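Local coordinates for tryptophan halogenase (Shewanella frigidimarina, PDB 2PYX), which probably acts as a flavin-dependent monooxygenase, binding FAD and halogenating tryptophan or a related substrate, at residues P64-T69 with Y168-N173; K5-I10 with S221-I226; W128-E133 with T476-H481; V261-A266 with T291-G296; A231-L236 with G337-C342. All coordinates share one frame; numbering follows the deposited sequence. Where two conformers were deposited one is given.

Contact 1 of 5, residues P64-T69 with Y168-N173; sequences PSMRST and YGYHLN
R67 lays its aliphatic shaft across the face of Y168, the two side chains crossing at about a right angle. Its CD stands 3.6 Å from the ring centroid, over the face and 15° off the ring normal, a CH-pi contact. Because the chain turns sharply at CD (chi3 -65°), the guanidinium leaves the ring, its plane inclined to the ring by 50°, and NE reaches back to the carbonyl of the same tyrosine. This NE to Y168 O bond, at 3.1 Å, is weak and bent, though the oxygen lies in the guanidinium plane; the firmer hold is NH1 on Y162 O. Arginine suits the place because its methylenes cover an aromatic ring while its end collects carbonyls. The start of helix 65-73 is thereby fixed against strand 169-172, an inner strand of the large mixed sheet, whose neighbour 87-95 carries K89, the predicted active-site lysine. G169 lets P64 come close, the CA atoms being 4.1 Å apart; a CB there would press on P64 N. Y170 crosses M66, modelled as selenomethionine, at about a right angle and receives M66 CG at its ring edge, CD2 lying 4.0 Å away. Both tyrosine hydroxyls bond E77.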
# COMPACT_ATOMS: atom_id res chain seq x y z
N PRO A 64 -4.52 5.90 2.53
CA PRO A 64 -4.97 7.28 2.53
C PRO A 64 -3.89 8.31 2.30
O PRO A 64 -4.21 9.44 1.92
CB PRO A 64 -5.57 7.44 3.92
CG PRO A 64 -6.00 6.05 4.33
CD PRO A 64 -4.91 5.17 3.75
N SER A 65 -2.63 7.94 2.51
CA SER A 65 -1.50 8.79 2.19
C SER A 65 -1.54 9.32 0.75
O SER A 65 -1.06 10.43 0.48
CB SER A 65 -0.21 8.00 2.41
OG SER A 65 -0.27 6.75 1.73
N MSE A 66 -2.17 8.56 -0.15
CA MSE A 66 -2.18 8.94 -1.55
C MSE A 66 -2.94 10.24 -1.77
O MSE A 66 -2.62 11.00 -2.68
CB MSE A 66 -2.77 7.83 -2.40
CG MSE A 66 -2.60 8.06 -3.90
SE MSE A 66 -0.77 8.31 -4.53
CE MSE A 66 -0.19 6.48 -4.40
N ARG A 67 -3.92 10.51 -0.92
CA ARG A 67 -4.60 11.82 -1.00
C ARG A 67 -3.60 12.97 -0.83
O ARG A 67 -3.62 13.96 -1.59
CB ARG A 67 -5.73 11.93 0.03
CG ARG A 67 -6.87 10.95 -0.12
CD ARG A 67 -7.99 11.15 0.93
NE ARG A 67 -7.49 10.87 2.26
CZ ARG A 67 -7.01 11.77 3.11
NH1 ARG A 67 -7.04 13.05 2.81
NH2 ARG A 67 -6.52 11.38 4.27
N SER A 68 -2.70 12.79 0.14
CA SER A 68 -1.67 13.79 0.42
C SER A 68 -0.63 13.87 -0.70
O SER A 68 -0.27 14.94 -1.11
CB SER A 68 -0.99 13.55 1.76
OG SER A 68 0.06 14.47 1.95
N THR A 69 -0.18 12.70 -1.18
CA THR A 69 0.76 12.68 -2.29
C THR A 69 0.21 13.42 -3.51
O THR A 69 0.90 14.24 -4.12
CB THR A 69 1.09 11.23 -2.61
OG1 THR A 69 1.77 10.68 -1.51
CG2 THR A 69 1.97 11.09 -3.81
N TYR A 168 -10.00 7.60 3.46
CA TYR A 168 -10.00 6.78 2.27
C TYR A 168 -8.72 6.91 1.49
O TYR A 168 -8.02 7.92 1.58
CB TYR A 168 -11.19 7.12 1.35
CG TYR A 168 -11.15 8.46 0.66
CD1 TYR A 168 -11.67 9.61 1.28
CD2 TYR A 168 -10.63 8.61 -0.62
CE1 TYR A 168 -11.64 10.83 0.66
CE2 TYR A 168 -10.61 9.82 -1.25
CZ TYR A 168 -11.09 10.95 -0.61
OH TYR A 168 -11.08 12.17 -1.26
N GLY A 169 -8.40 5.82 0.79
CA GLY A 169 -7.47 5.83 -0.34
C GLY A 169 -8.22 5.45 -1.60
O GLY A 169 -9.43 5.67 -1.72
N TYR A 170 -7.52 4.84 -2.54
CA TYR A 170 -8.08 4.54 -3.85
C TYR A 170 -7.81 3.12 -4.34
O TYR A 170 -6.85 2.47 -3.94
CB TYR A 170 -7.54 5.51 -4.91
CG TYR A 170 -7.68 6.98 -4.54
CD1 TYR A 170 -8.87 7.66 -4.79
CD2 TYR A 170 -6.62 7.66 -3.98
CE1 TYR A 170 -8.99 9.01 -4.48
CE2 TYR A 170 -6.72 9.00 -3.64
CZ TYR A 170 -7.92 9.66 -3.91
OH TYR A 170 -8.01 11.00 -3.60
N HIS A 171 -8.68 2.68 -5.25
CA HIS A 171 -8.35 1.65 -6.24
C HIS A 171 -8.12 2.39 -7.56
O HIS A 171 -8.91 3.29 -7.89
CB HIS A 171 -9.51 0.68 -6.40
CG HIS A 171 -9.83 -0.10 -5.17
ND1 HIS A 171 -11.12 -0.21 -4.68
CD2 HIS A 171 -9.05 -0.84 -4.35
CE1 HIS A 171 -11.10 -0.97 -3.59
NE2 HIS A 171 -9.85 -1.36 -3.37
N LEU A 172 -7.09 2.01 -8.30
CA LEU A 172 -6.72 2.74 -9.51
C LEU A 172 -6.10 1.83 -10.56
O LEU A 172 -5.68 0.72 -10.25
CB LEU A 172 -5.77 3.91 -9.17
CG LEU A 172 -4.44 3.58 -8.46
CD1 LEU A 172 -3.32 3.05 -9.38
CD2 LEU A 172 -3.88 4.78 -7.69
N ASN A 173 -6.07 2.32 -11.79
CA ASN A 173 -5.30 1.69 -12.88
C ASN A 173 -3.90 2.32 -12.86
O ASN A 173 -3.75 3.53 -13.13
CB ASN A 173 -6.03 1.98 -14.20
CG ASN A 173 -5.30 1.45 -15.43
OD1 ASN A 173 -4.07 1.57 -15.57
ND2 ASN A 173 -6.09 0.93 -16.39

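Contact 2 of 5, residues K5-I10 with S221-I226; sequences KPITEI and SGQLFI
Q223 reaches across to the turn before strand 9-13 and grips its backbone. With CG opposite its own carbonyl carbon (chi1 -67°) and the chain extended beyond, the side chain spans the gap. CB sits 3.6 Å from E9 O and close to I7 CD1, and CG passes E9 CB. At the tip OE1 takes two backbone N-H groups, T8 N and E9 N, each 2.9 Å from it; the first donor stands well above the carbonyl plane of the amide, the second only slightly tilted from it. Q223 NE2 gives one hydrogen to P6 O at 2.9 Å; the oxygen is near the amide plane of Q223, but NE2 stands well above the carbonyl plane of P6. K5 crosses the amide at about a right angle, its CG and CD methylenes near NE2. Glutamine suits the place, since one amide of the right length serves both donors and an acceptor. Replaced by alanine, Q223 would lose its amide, and T8 N, E9 N and P6 O would probably be left without these mates. The backbone joins in: E9 O receives Q223 N at 2.8 Å, and L224 N more weakly. Beyond, I10 CD1 packs on L224 CB at 3.8 Å, side by side in the parallel pair. On the polar flank a water donates to both E9 OE1 and S221 O; N44 also holds OE1. Strands 9-13 and 224-227 are parallel neighbours in the mixed sheet of a Rossmann-type FAD-binding fold, whose first strand runs into the glycine-rich loop predicted to bind the nucleotide.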
# COMPACT_ATOMS: atom_id res chain seq x y z
N LYS A 5 29.62 20.32 -2.98
CA LYS A 5 28.73 20.79 -4.04
C LYS A 5 27.29 20.44 -3.66
O LYS A 5 27.01 19.30 -3.31
CB LYS A 5 29.10 20.14 -5.38
CG LYS A 5 28.30 20.69 -6.54
CD LYS A 5 28.77 20.12 -7.86
CE LYS A 5 28.03 20.75 -9.07
NZ LYS A 5 26.71 20.10 -9.46
N PRO A 6 26.37 21.41 -3.69
CA PRO A 6 24.97 21.08 -3.38
C PRO A 6 24.42 19.95 -4.25
O PRO A 6 24.77 19.86 -5.42
CB PRO A 6 24.23 22.39 -3.65
CG PRO A 6 25.28 23.42 -3.41
CD PRO A 6 26.54 22.85 -3.94
N ILE A 7 23.60 19.07 -3.69
CA ILE A 7 22.97 18.04 -4.49
C ILE A 7 21.77 18.59 -5.24
O ILE A 7 20.70 18.83 -4.67
CB ILE A 7 22.53 16.83 -3.64
CG1 ILE A 7 23.68 16.30 -2.78
CG2 ILE A 7 21.95 15.73 -4.52
CD1 ILE A 7 24.91 15.89 -3.55
N THR A 8 21.96 18.80 -6.54
CA THR A 8 20.90 19.36 -7.38
C THR A 8 20.60 18.53 -8.61
O THR A 8 19.53 18.68 -9.19
CB THR A 8 21.24 20.80 -7.83
OG1 THR A 8 22.37 20.78 -8.70
CG2 THR A 8 21.52 21.73 -6.64
N GLU A 9 21.53 17.67 -9.04
CA GLU A 9 21.34 16.92 -10.27
C GLU A 9 20.84 15.54 -9.95
O GLU A 9 21.61 14.69 -9.51
CB GLU A 9 22.65 16.83 -11.05
CG GLU A 9 23.30 18.20 -11.33
CD GLU A 9 22.39 19.10 -12.13
OE1 GLU A 9 21.97 18.66 -13.22
OE2 GLU A 9 22.04 20.22 -11.64
N ILE A 10 19.55 15.32 -10.20
CA ILE A 10 18.87 14.11 -9.75
C ILE A 10 18.40 13.34 -10.96
O ILE A 10 17.66 13.88 -11.79
CB ILE A 10 17.61 14.45 -8.93
CG1 ILE A 10 17.91 15.51 -7.88
CG2 ILE A 10 17.08 13.17 -8.27
CD1 ILE A 10 18.96 15.15 -6.91
N SER A 221 24.87 13.00 -16.64
CA SER A 221 25.58 13.09 -15.37
C SER A 221 24.61 13.49 -14.27
O SER A 221 23.65 14.20 -14.52
CB SER A 221 26.72 14.11 -15.44
OG SER A 221 27.74 13.69 -16.37
N GLY A 222 24.87 12.99 -13.06
CA GLY A 222 24.08 13.39 -11.92
C GLY A 222 24.80 13.12 -10.62
O GLY A 222 25.90 12.53 -10.60
N GLN A 223 24.15 13.54 -9.53
CA GLN A 223 24.71 13.47 -8.20
C GLN A 223 23.99 12.47 -7.30
O GLN A 223 24.56 12.00 -6.30
CB GLN A 223 24.65 14.84 -7.54
CG GLN A 223 25.55 15.90 -8.18
CD GLN A 223 25.24 17.22 -7.63
OE1 GLN A 223 24.25 17.85 -7.99
NE2 GLN A 223 26.08 17.67 -6.71
N LEU A 224 22.73 12.18 -7.64
CA LEU A 224 21.91 11.28 -6.87
C LEU A 224 21.10 10.52 -7.89
O LEU A 224 20.50 11.13 -8.78
CB LEU A 224 21.00 12.05 -5.94
CG LEU A 224 20.21 11.19 -4.97
CD1 LEU A 224 21.06 10.48 -3.95
CD2 LEU A 224 19.19 12.08 -4.28
N PHE A 225 21.11 9.19 -7.79
CA PHE A 225 20.45 8.32 -8.73
C PHE A 225 19.34 7.53 -8.04
O PHE A 225 19.59 6.94 -6.98
CB PHE A 225 21.48 7.37 -9.34
CG PHE A 225 22.44 8.08 -10.22
CD1 PHE A 225 23.53 8.74 -9.69
CD2 PHE A 225 22.19 8.17 -11.60
CE1 PHE A 225 24.40 9.48 -10.54
CE2 PHE A 225 23.07 8.91 -12.42
CZ PHE A 225 24.14 9.53 -11.89
N ILE A 226 18.14 7.52 -8.62
CA ILE A 226 17.03 6.84 -8.01
C ILE A 226 16.77 5.61 -8.84
O ILE A 226 16.50 5.72 -10.05
CB ILE A 226 15.76 7.71 -7.98
CG1 ILE A 226 16.02 9.13 -7.52
CG2 ILE A 226 14.69 7.00 -7.16
CD1 ILE A 226 16.68 9.26 -6.22
O HOH W 1 21.72 16.18 -14.64

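Contact 3 of 5, residues W128-E133 with T476-H481; sequences WLPHAE and TQLPTH
P130, whose CB meets L478 CD1 across the contact, also turns that CB to one face of the H131 ring, 4.0 Å above its plane. The W128 indole has the backbone N of A132 over one face, near the rim, and its NE1 bonds V135 O; the rings of F137 and Y470 meet it with steeply inclined planes. In the other segment T480 OG1 lies in plane at the edge of the H481 ring, hydrogen-bonded to ND1, at a spot touched by a crystal neighbour. The contact itself is aliphatic. L129 points its branch into the crook of 476-481: CD2 nears T476 CB at 3.7 Å and T476 O at 3.5 Å, while CG meets L478 CD2 at 3.8 Å. With CG swung away from its backbone N (chi1 -162°), the leucine crosses T476 at about a right angle. Two conformers were deposited for L129, which leaves the finer distances doubtful. Leucine and proline suit a seam made of methyls and ring carbons, and T476 fits because its methyl side takes L129 while OG1 bonds Y470 OH and W443 O. This is loop-to-loop packing far from the predicted sites: a short 3-10 turn following helix 125-128 leans on the irregular linker between helices 462-471 and 484-507.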
# COMPACT_ATOMS: atom_id res chain seq x y z
N TRP A 128 -13.42 -2.24 24.80
CA TRP A 128 -14.26 -3.08 23.98
C TRP A 128 -14.13 -4.56 24.35
O TRP A 128 -15.08 -5.33 24.27
CB TRP A 128 -13.96 -2.85 22.48
CG TRP A 128 -14.42 -3.99 21.67
CD1 TRP A 128 -15.69 -4.24 21.24
CD2 TRP A 128 -13.64 -5.12 21.29
NE1 TRP A 128 -15.73 -5.42 20.57
CE2 TRP A 128 -14.49 -6.00 20.61
CE3 TRP A 128 -12.30 -5.48 21.47
CZ2 TRP A 128 -14.04 -7.21 20.09
CZ3 TRP A 128 -11.86 -6.66 20.95
CH2 TRP A 128 -12.71 -7.51 20.28
N LEU A 129 -12.93 -4.96 24.76
CA LEU A 129 -12.60 -6.36 24.90
C LEU A 129 -13.63 -7.20 25.69
O LEU A 129 -13.97 -8.32 25.25
CB LEU A 129 -11.18 -6.43 25.49
CG LEU A 129 -10.40 -7.71 25.38
CD1 LEU A 129 -10.23 -8.15 23.94
CD2 LEU A 129 -9.06 -7.52 26.08
N PRO A 130 -14.12 -6.70 26.84
CA PRO A 130 -15.13 -7.50 27.55
C PRO A 130 -16.40 -7.79 26.74
O PRO A 130 -17.16 -8.68 27.11
CB PRO A 130 -15.48 -6.65 28.78
CG PRO A 130 -14.33 -5.72 28.95
CD PRO A 130 -13.83 -5.44 27.55
N HIS A 131 -16.61 -7.06 25.65
CA HIS A 131 -17.87 -7.13 24.88
C HIS A 131 -17.72 -7.85 23.55
O HIS A 131 -18.61 -7.81 22.71
CB HIS A 131 -18.38 -5.70 24.70
CG HIS A 131 -18.48 -4.96 25.99
ND1 HIS A 131 -19.45 -5.26 26.93
CD2 HIS A 131 -17.69 -4.02 26.55
CE1 HIS A 131 -19.26 -4.51 28.00
NE2 HIS A 131 -18.20 -3.74 27.79
N ALA A 132 -16.61 -8.56 23.40
CA ALA A 132 -16.24 -9.17 22.12
C ALA A 132 -17.25 -10.17 21.56
O ALA A 132 -17.36 -10.34 20.35
CB ALA A 132 -14.86 -9.81 22.24
N GLU A 133 -17.99 -10.82 22.44
CA GLU A 133 -18.97 -11.80 22.02
C GLU A 133 -20.27 -11.14 21.62
O GLU A 133 -21.12 -11.80 21.01
CB GLU A 133 -19.23 -12.84 23.13
CG GLU A 133 -17.99 -13.60 23.55
CD GLU A 133 -17.28 -14.29 22.39
OE1 GLU A 133 -17.96 -15.00 21.60
OE2 GLU A 133 -16.04 -14.13 22.27
N THR A 476 -7.55 -11.93 24.36
CA THR A 476 -6.65 -11.17 25.22
C THR A 476 -7.28 -11.15 26.61
O THR A 476 -8.49 -10.91 26.74
CB THR A 476 -6.45 -9.76 24.70
OG1 THR A 476 -5.78 -9.82 23.44
CG2 THR A 476 -5.65 -8.92 25.62
N GLN A 477 -6.47 -11.43 27.62
CA GLN A 477 -6.89 -11.37 29.02
C GLN A 477 -7.49 -10.02 29.34
O GLN A 477 -6.92 -8.97 28.97
CB GLN A 477 -5.69 -11.68 29.93
CG GLN A 477 -5.97 -11.78 31.43
CD GLN A 477 -4.86 -12.45 32.15
OE1 GLN A 477 -3.80 -11.88 32.34
NE2 GLN A 477 -5.07 -13.71 32.55
N LEU A 478 -8.63 -10.00 30.02
CA LEU A 478 -9.28 -8.71 30.33
C LEU A 478 -8.48 -7.90 31.34
O LEU A 478 -7.93 -8.46 32.29
CB LEU A 478 -10.69 -8.92 30.86
CG LEU A 478 -11.67 -9.72 30.02
CD1 LEU A 478 -13.03 -9.62 30.70
CD2 LEU A 478 -11.75 -9.17 28.62
N PRO A 479 -8.39 -6.58 31.12
CA PRO A 479 -7.84 -5.67 32.13
C PRO A 479 -8.58 -5.80 33.44
O PRO A 479 -9.79 -6.03 33.45
CB PRO A 479 -8.11 -4.29 31.55
CG PRO A 479 -8.22 -4.51 30.11
CD PRO A 479 -8.78 -5.86 29.89
N THR A 480 -7.84 -5.62 34.52
CA THR A 480 -8.41 -5.62 35.87
C THR A 480 -8.34 -4.19 36.40
O THR A 480 -7.64 -3.34 35.85
CB THR A 480 -7.64 -6.55 36.84
OG1 THR A 480 -6.35 -6.02 37.12
CG2 THR A 480 -7.52 -7.92 36.27
N HIS A 481 -9.07 -3.93 37.48
CA HIS A 481 -8.99 -2.64 38.18
C HIS A 481 -9.14 -1.47 37.22
O HIS A 481 -8.43 -0.46 37.32
CB HIS A 481 -7.68 -2.52 38.96
CG HIS A 481 -7.48 -3.58 39.98
ND1 HIS A 481 -6.96 -4.82 39.67
CD2 HIS A 481 -7.83 -3.64 41.29
CE1 HIS A 481 -6.94 -5.57 40.76
NE2 HIS A 481 -7.47 -4.88 41.75

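Contact 4 of 5, residues V261-A266 with T291-G296; sequences VPYSDA and TRKGVG
V261 and K293 form the tight half, an antiparallel hydrogen-bonded pair whose two bonds, V261 N to K293 O and K293 N to V261 O, are both 2.8 Å; the second is nearly straight at 173°. Next to it V261 CG2 butts against V295 CG2 at 3.6 Å, and L317 of helix 306-317 covers both valines; V295 is buried and V261 partly so, and branched aliphatic side chains suit the packing against this helix. Toward the surface the packing changes. The Y263 ring lies obliquely against R292 and K293, with CE1 on K293 CG at 3.6 Å and CE2 on R292 N at 3.5 Å, while its hydroxyl bonds L289 O. The lysine bends at CD (chi3 -81°), bringing CE beside the same ring and NZ back over the first segment. There a water bridges the two segments, donating to P262 O and accepting from K293 NZ, at 2.7 Å from each. R292 points away, NH1 bonding V58 O. Direct backbone hydrogen bonds and apolar packing thus hold the inner end, whereas the outer end relies on aromatic-aliphatic cover and a water-mediated link, which would probably tolerate more movement.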
# COMPACT_ATOMS: atom_id res chain seq x y z
N VAL A 261 -11.81 -8.78 -14.67
CA VAL A 261 -13.13 -9.40 -14.58
C VAL A 261 -14.18 -8.29 -14.83
O VAL A 261 -14.31 -7.36 -14.04
CB VAL A 261 -13.36 -9.97 -13.15
CG1 VAL A 261 -14.73 -10.58 -13.01
CG2 VAL A 261 -12.27 -10.98 -12.78
N PRO A 262 -14.94 -8.37 -15.93
CA PRO A 262 -16.01 -7.37 -16.08
C PRO A 262 -17.11 -7.54 -15.05
O PRO A 262 -17.29 -8.63 -14.51
CB PRO A 262 -16.55 -7.63 -17.49
CG PRO A 262 -16.22 -9.04 -17.76
CD PRO A 262 -14.92 -9.32 -17.06
N TYR A 263 -17.80 -6.44 -14.74
CA TYR A 263 -19.04 -6.50 -13.99
C TYR A 263 -20.11 -7.12 -14.88
O TYR A 263 -20.02 -7.05 -16.11
CB TYR A 263 -19.51 -5.10 -13.60
CG TYR A 263 -18.64 -4.45 -12.54
CD1 TYR A 263 -18.53 -5.02 -11.29
CD2 TYR A 263 -17.95 -3.28 -12.81
CE1 TYR A 263 -17.72 -4.43 -10.30
CE2 TYR A 263 -17.15 -2.69 -11.83
CZ TYR A 263 -17.04 -3.26 -10.59
OH TYR A 263 -16.25 -2.67 -9.61
N SER A 264 -21.13 -7.70 -14.26
CA SER A 264 -22.24 -8.30 -14.99
C SER A 264 -23.09 -7.24 -15.68
O SER A 264 -23.62 -7.47 -16.77
CB SER A 264 -23.12 -9.11 -14.04
OG SER A 264 -23.88 -8.24 -13.23
N ASP A 265 -23.22 -6.08 -15.02
CA ASP A 265 -23.99 -4.96 -15.55
C ASP A 265 -23.18 -3.68 -15.57
O ASP A 265 -22.24 -3.50 -14.78
CB ASP A 265 -25.25 -4.74 -14.71
CG ASP A 265 -26.26 -5.85 -14.88
OD1 ASP A 265 -26.71 -6.08 -16.03
OD2 ASP A 265 -26.61 -6.49 -13.86
N ALA A 266 -23.58 -2.77 -16.45
CA ALA A 266 -22.93 -1.47 -16.60
C ALA A 266 -23.01 -0.61 -15.34
O ALA A 266 -22.21 0.32 -15.17
CB ALA A 266 -23.53 -0.71 -17.79
N THR A 291 -15.04 0.44 -14.07
CA THR A 291 -15.27 -0.24 -15.34
C THR A 291 -15.22 -1.78 -15.21
O THR A 291 -15.77 -2.49 -16.03
CB THR A 291 -14.24 0.22 -16.40
OG1 THR A 291 -12.90 0.02 -15.90
CG2 THR A 291 -14.41 1.72 -16.70
N ARG A 292 -14.56 -2.28 -14.17
CA ARG A 292 -14.32 -3.72 -14.05
C ARG A 292 -13.65 -4.00 -12.73
O ARG A 292 -13.33 -3.06 -12.02
CB ARG A 292 -13.37 -4.19 -15.14
CG ARG A 292 -12.07 -3.43 -15.14
CD ARG A 292 -11.13 -3.87 -16.23
NE ARG A 292 -9.80 -3.29 -16.05
CZ ARG A 292 -8.89 -3.69 -15.15
NH1 ARG A 292 -9.14 -4.69 -14.32
NH2 ARG A 292 -7.72 -3.07 -15.09
N LYS A 293 -13.42 -5.27 -12.44
CA LYS A 293 -12.64 -5.69 -11.26
C LYS A 293 -11.29 -6.28 -11.69
O LYS A 293 -11.14 -6.82 -12.79
CB LYS A 293 -13.40 -6.73 -10.44
CG LYS A 293 -14.66 -6.19 -9.79
CD LYS A 293 -15.53 -7.27 -9.20
CE LYS A 293 -16.40 -7.93 -10.27
NZ LYS A 293 -17.20 -9.07 -9.75
N GLY A 294 -10.31 -6.15 -10.80
CA GLY A 294 -9.04 -6.87 -10.92
C GLY A 294 -9.02 -7.92 -9.86
O GLY A 294 -9.33 -7.62 -8.70
N VAL A 295 -8.71 -9.16 -10.25
CA VAL A 295 -8.75 -10.31 -9.34
C VAL A 295 -7.43 -11.07 -9.47
O VAL A 295 -6.89 -11.20 -10.55
CB VAL A 295 -9.96 -11.24 -9.64
CG1 VAL A 295 -9.94 -12.48 -8.78
CG2 VAL A 295 -11.25 -10.51 -9.41
N GLY A 296 -6.88 -11.57 -8.34
CA GLY A 296 -5.70 -12.39 -8.40
C GLY A 296 -5.59 -13.35 -7.26
O GLY A 296 -5.98 -13.02 -6.14
O HOH W 2 -18.17 -9.59 -12.20

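Contact 5 of 5, residues A231-L236 with G337-C342; sequences AKSLLL and GYRAKC
A231 reaches R339 through water: one molecule stands between A231 O and R339 NH2, accepting from the latter at 2.9 Å, though its very short separation from A231 O makes the position doubtful. A231 O itself lies near the guanidinium plane, at its edge. Two residues on, S233 adopts left-handed backbone angles just before helix 234-239 and lays its CB beside the guanidinium, 3.9 Å from NH2. Its OG is 3.8 Å from NE and makes no bond to it, being engaged by A353 O and G237 N; serine suits the place because its short hydroxyl reaches both. R339 NH1 bonds V242 O. At the helix start D227 holds the N-H groups of L235 and L236. L236 then carries the main packing. With CG opposite the backbone N (chi1 -174°) and an unusual chi2 of 91°, both methyls meet the bend after strand 337-339: CD2 lies 3.9 Å from R339 CG and 3.4 Å from K341 O, and CD1 is 3.6 Å from C342 O. Cutting L236 back to alanine is likely to open a gap beside the R339 methylenes and the K341-C342 backbone. Covered by a methyl, K341 O has no polar partner in the model, so the carbonyl probably pays a burial cost, and the contact is held mainly by apolar cover, with at most a doubtful water link.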
# COMPACT_ATOMS: atom_id res chain seq x y z
N ALA A 231 11.89 -5.03 -10.18
CA ALA A 231 12.48 -6.15 -9.44
C ALA A 231 13.91 -6.49 -9.85
O ALA A 231 14.70 -7.03 -9.05
CB ALA A 231 11.59 -7.38 -9.57
N LYS A 232 14.25 -6.18 -11.09
CA LYS A 232 15.62 -6.37 -11.55
C LYS A 232 16.63 -5.52 -10.81
O LYS A 232 17.80 -5.87 -10.81
CB LYS A 232 15.73 -6.13 -13.06
CG LYS A 232 15.46 -4.72 -13.52
N SER A 233 16.20 -4.42 -10.19
CA SER A 233 17.08 -3.65 -9.31
C SER A 233 18.48 -3.41 -9.92
O SER A 233 19.53 -3.73 -9.33
CB SER A 233 17.16 -4.29 -7.94
OG SER A 233 17.66 -3.42 -6.95
N LEU A 234 18.48 -2.80 -11.09
CA LEU A 234 19.72 -2.67 -11.87
C LEU A 234 20.83 -1.81 -11.25
O LEU A 234 22.02 -2.07 -11.47
CB LEU A 234 19.40 -2.17 -13.27
CG LEU A 234 18.47 -3.04 -14.12
CD1 LEU A 234 18.23 -2.41 -15.46
CD2 LEU A 234 19.02 -4.46 -14.29
N LEU A 235 20.45 -0.80 -10.47
CA LEU A 235 21.41 0.09 -9.86
C LEU A 235 21.74 -0.37 -8.45
O LEU A 235 22.89 -0.58 -8.08
CB LEU A 235 20.92 1.54 -9.84
CG LEU A 235 21.17 2.35 -11.13
CD1 LEU A 235 20.44 1.80 -12.30
CD2 LEU A 235 20.82 3.82 -10.91
N LEU A 236 20.72 -0.53 -7.62
CA LEU A 236 20.99 -0.82 -6.22
C LEU A 236 21.41 -2.29 -6.00
O LEU A 236 22.46 -2.59 -5.41
CB LEU A 236 19.76 -0.48 -5.38
CG LEU A 236 20.01 -0.62 -3.87
CD1 LEU A 236 20.49 0.68 -3.30
CD2 LEU A 236 18.80 -1.12 -3.10
N GLY A 337 10.55 -10.31 -0.68
CA GLY A 337 11.60 -9.85 0.22
C GLY A 337 12.02 -8.45 -0.10
O GLY A 337 11.33 -7.76 -0.84
N TYR A 338 13.10 -8.04 0.54
CA TYR A 338 13.54 -6.67 0.43
C TYR A 338 15.05 -6.58 0.49
O TYR A 338 15.73 -7.41 1.08
CB TYR A 338 12.87 -5.78 1.47
CG TYR A 338 13.14 -6.16 2.89
CD1 TYR A 338 12.37 -7.11 3.55
CD2 TYR A 338 14.13 -5.52 3.63
CE1 TYR A 338 12.63 -7.47 4.87
CE2 TYR A 338 14.38 -5.87 4.95
CZ TYR A 338 13.62 -6.85 5.57
OH TYR A 338 13.83 -7.17 6.91
N ARG A 339 15.55 -5.53 -0.15
CA ARG A 339 16.97 -5.28 -0.12
C ARG A 339 17.40 -4.85 1.27
O ARG A 339 16.65 -4.19 1.97
CB ARG A 339 17.33 -4.22 -1.15
CG ARG A 339 17.09 -4.63 -2.59
CD ARG A 339 18.19 -5.54 -3.10
NE ARG A 339 17.73 -6.20 -4.31
CZ ARG A 339 18.41 -7.11 -4.98
NH1 ARG A 339 19.61 -7.47 -4.59
NH2 ARG A 339 17.88 -7.65 -6.06
N ALA A 340 18.61 -5.21 1.69
CA ALA A 340 18.99 -4.94 3.07
C ALA A 340 18.98 -3.43 3.44
O ALA A 340 18.79 -3.07 4.60
CB ALA A 340 20.37 -5.53 3.33
N LYS A 341 19.28 -2.59 2.44
CA LYS A 341 19.25 -1.14 2.53
C LYS A 341 18.48 -0.63 1.31
O LYS A 341 18.53 -1.29 0.27
CB LYS A 341 20.69 -0.59 2.45
CG LYS A 341 21.57 -0.87 3.63
CD LYS A 341 23.04 -0.79 3.33
CE LYS A 341 23.56 0.57 3.43
NZ LYS A 341 25.08 0.51 3.42
N CYS A 342 17.83 0.52 1.39
CA CYS A 342 17.31 1.20 0.18
C CYS A 342 18.26 2.25 -0.38
O CYS A 342 18.04 2.69 -1.51
CB CYS A 342 15.96 1.87 0.40
SG CYS A 342 15.94 3.28 1.50
O HOH W 3 15.02 -7.73 -6.63

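Contacts 1 and 4 reach the same large mixed sheet, at strands 169-172 and 255-262 with 292-299, their centres about 20 Å apart. Contact 2 lies in the mixed Rossmann-type sheet, and contact 5, also about 20 Å from it between centres, begins just downstream: strand 224-227 leads into helix 234-239, and F225 packs on L235. Contact 3 stands apart, about 55 Å from contact 2 between centres and across the chain's centre. Along the chain contact 2 encloses contact 1, and contact 5 encloses contact 4, while contact 3 alternates with contacts 1 and 2. Contact 1 lies nearest the predicted active-site lysine; contact 3 joins outlying loops away from the sites.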